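PDB 3WEU: L-lysine 6-oxidase from Marinomonas mediterranea, which uses a cysteine tryptophylquinone cofactor to oxidise the side-chain amine of L-lysine, releasing the hydrogen peroxide that makes it antibacterial. Local coordinates for residues Arg339-Tyr343 against Leu413-Gly419. Numbering follows the deposited sequence.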
loop_
_atom_site.group_PDB
_atom_site.type_symbol
_atom_site.label_atom_id
_atom_site.label_comp_id
_atom_site.label_asym_id
_atom_site.label_seq_id
_atom_site.Cartn_x
_atom_site.Cartn_y
_atom_site.Cartn_z
ATOM N N ARG A 339 -53.822 -0.783 17.755
ATOM C CA ARG A 339 -53.335 -0.289 16.456
ATOM C C ARG A 339 -52.487 0.968 16.627
ATOM O O ARG A 339 -51.467 1.142 15.935
ATOM C CB ARG A 339 -54.477 -0.028 15.479
ATOM C CG ARG A 339 -55.230 -1.285 15.073
ATOM C CD ARG A 339 -56.280 -0.953 14.026
ATOM N NE ARG A 339 -57.513 -0.653 14.710
ATOM C CZ ARG A 339 -58.018 0.551 14.859
ATOM N NH1 ARG A 339 -57.430 1.586 14.331
ATOM N NH2 ARG A 339 -59.121 0.703 15.535
ATOM N N MET A 340 -52.907 1.837 17.554
ATOM C CA MET A 340 -52.194 3.074 17.796
ATOM C C MET A 340 -50.790 2.806 18.423
ATOM O O MET A 340 -49.818 3.515 18.121
ATOM C CB MET A 340 -52.973 3.951 18.745
ATOM C CG MET A 340 -54.195 4.589 18.180
ATOM S SD MET A 340 -53.831 5.818 16.937
ATOM C CE MET A 340 -52.628 6.760 17.715
ATOM N N LYS A 341 -50.723 1.827 19.307
ATOM C CA LYS A 341 -49.456 1.455 19.913
ATOM C C LYS A 341 -48.508 0.984 18.792
ATOM O O LYS A 341 -47.370 1.387 18.784
ATOM C CB LYS A 341 -49.600 0.392 20.923
ATOM C CG LYS A 341 -48.364 0.262 21.819
ATOM C CD LYS A 341 -48.583 -0.866 22.803
ATOM C CE LYS A 341 -48.121 -0.605 24.240
ATOM N NZ LYS A 341 -46.993 0.337 24.263
ATOM N N TYR A 342 -48.987 0.143 17.870
ATOM C CA TYR A 342 -48.211 -0.386 16.742
ATOM C C TYR A 342 -47.688 0.788 15.898
ATOM O O TYR A 342 -46.512 0.918 15.625
ATOM C CB TYR A 342 -49.136 -1.325 15.918
ATOM C CG TYR A 342 -48.565 -2.014 14.714
ATOM C CD1 TYR A 342 -48.138 -1.305 13.596
ATOM C CD2 TYR A 342 -48.479 -3.412 14.670
ATOM C CE1 TYR A 342 -47.614 -1.963 12.463
ATOM C CE2 TYR A 342 -47.929 -4.050 13.563
ATOM C CZ TYR A 342 -47.523 -3.331 12.460
ATOM O OH TYR A 342 -46.971 -3.988 11.378
ATOM N N TYR A 343 -48.581 1.708 15.548
ATOM C CA TYR A 343 -48.233 2.863 14.775
ATOM C C TYR A 343 -47.250 3.813 15.469
ATOM O O TYR A 343 -46.338 4.345 14.846
ATOM C CB TYR A 343 -49.521 3.675 14.472
ATOM C CG TYR A 343 -49.242 5.012 13.844
ATOM C CD1 TYR A 343 -48.921 5.127 12.521
ATOM C CD2 TYR A 343 -49.307 6.185 14.582
ATOM C CE1 TYR A 343 -48.682 6.388 11.926
ATOM C CE2 TYR A 343 -49.076 7.426 14.017
ATOM C CZ TYR A 343 -48.757 7.525 12.668
ATOM O OH TYR A 343 -48.459 8.755 12.090
ATOM N N LEU A 413 -50.539 4.156 7.202
ATOM C CA LEU A 413 -50.445 3.444 8.443
ATOM C C LEU A 413 -51.188 4.136 9.592
ATOM O O LEU A 413 -51.888 3.497 10.362
ATOM C CB LEU A 413 -48.947 3.116 8.809
ATOM C CG LEU A 413 -48.794 2.076 9.924
ATOM C CD1 LEU A 413 -49.223 0.675 9.472
ATOM C CD2 LEU A 413 -47.338 2.043 10.393
ATOM N N GLY A 414 -51.122 5.459 9.635
ATOM C CA GLY A 414 -51.823 6.268 10.625
ATOM C C GLY A 414 -53.343 6.206 10.430
ATOM O O GLY A 414 -54.080 6.252 11.414
ATOM N N GLN A 415 -53.816 6.119 9.181
ATOM C CA GLN A 415 -55.225 5.939 8.935
ATOM C C GLN A 415 -55.681 4.582 9.470
ATOM O O GLN A 415 -56.736 4.462 10.115
ATOM C CB GLN A 415 -55.534 6.078 7.450
ATOM C CG GLN A 415 -55.317 7.465 6.859
ATOM C CD GLN A 415 -56.003 8.541 7.652
ATOM O OE1 GLN A 415 -55.424 9.109 8.613
ATOM N NE2 GLN A 415 -57.232 8.858 7.272
ATOM N N TRP A 416 -54.902 3.551 9.229
ATOM C CA TRP A 416 -55.138 2.284 9.830
ATOM C C TRP A 416 -55.215 2.365 11.318
ATOM O O TRP A 416 -56.192 1.832 11.919
ATOM C CB TRP A 416 -54.101 1.232 9.351
ATOM C CG TRP A 416 -54.098 -0.045 10.086
ATOM C CD1 TRP A 416 -54.883 -1.158 9.847
ATOM C CD2 TRP A 416 -53.203 -0.423 11.129
ATOM N NE1 TRP A 416 -54.569 -2.152 10.721
ATOM C CE2 TRP A 416 -53.556 -1.723 11.542
ATOM C CE3 TRP A 416 -52.203 0.243 11.817
ATOM C CZ2 TRP A 416 -52.877 -2.384 12.532
ATOM C CZ3 TRP A 416 -51.553 -0.415 12.857
ATOM C CH2 TRP A 416 -51.870 -1.707 13.181
ATOM N N ALA A 417 -54.251 3.042 11.937
ATOM C CA ALA A 417 -54.226 3.149 13.388
ATOM C C ALA A 417 -55.528 3.839 13.914
ATOM O O ALA A 417 -56.132 3.406 14.935
ATOM C CB ALA A 417 -53.045 3.966 13.803
ATOM N N GLU A 418 -55.919 4.898 13.217
ATOM C CA GLU A 418 -57.233 5.555 13.471
ATOM C C GLU A 418 -58.484 4.738 13.255
ATOM O O GLU A 418 -59.519 5.149 13.741
ATOM C CB GLU A 418 -57.374 6.848 12.700
ATOM C CG GLU A 418 -56.325 7.867 13.101
ATOM C CD GLU A 418 -56.567 8.499 14.474
ATOM O OE1 GLU A 418 -57.585 8.249 15.122
ATOM O OE2 GLU A 418 -55.710 9.259 14.882
ATOM N N GLY A 419 -58.432 3.619 12.539
ATOM C CA GLY A 419 -59.626 2.851 12.256
ATOM C C GLY A 419 -60.265 3.260 10.912
ATOM O O GLY A 419 -61.276 2.705 10.522
#
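Trp416 has Arg339 over one face and Tyr342 at its edge, on the buried side of this helix pair. Arg339 lays its aliphatic stem over the indole, a CH-pi contact with CG 4.0 Å from the centroid of the six-membered ring. The outer edge of that ring meets the face of Tyr342 in a T-shaped stack, planes at 71°. Here CH2 of Trp416 lies 3.7 Å from CG of Tyr342. Trp416 CG is anti to the backbone N (chi1 169°), which carries the far end of the indole in toward the other helix. Trp416 NE1 bonds to the carbonyl of Tyr328 and Tyr342 OH to that of Phe321, while Ile299 and Ile303 of helix 295-308 touch this aromatic group.

The contact joins helix 336-344 to the C-terminal end of helix 407-418, in the family's C-terminal domain. The segments run nearly antiparallel; their axes come within 8.4 Å. Helix 407-418 ends in a Schellman motif, with Gly419 N bonded to Trp416 O. In the conformer given, Arg339 NH1 is a possible second donor to Trp416 O (2.7 Å, bent). Its placement is doubtful, being crowded against Ala417 O.

The other side is less enclosed. Tyr343 puts one ring face over Gly414, CE1 to CA 3.4 Å, and its OH bonds to Gln348. Met340 SD touches Ala417 CB at 3.7 Å. Beyond them Glu418 is exposed to solvent and pairs with Lys336 in a salt bridge.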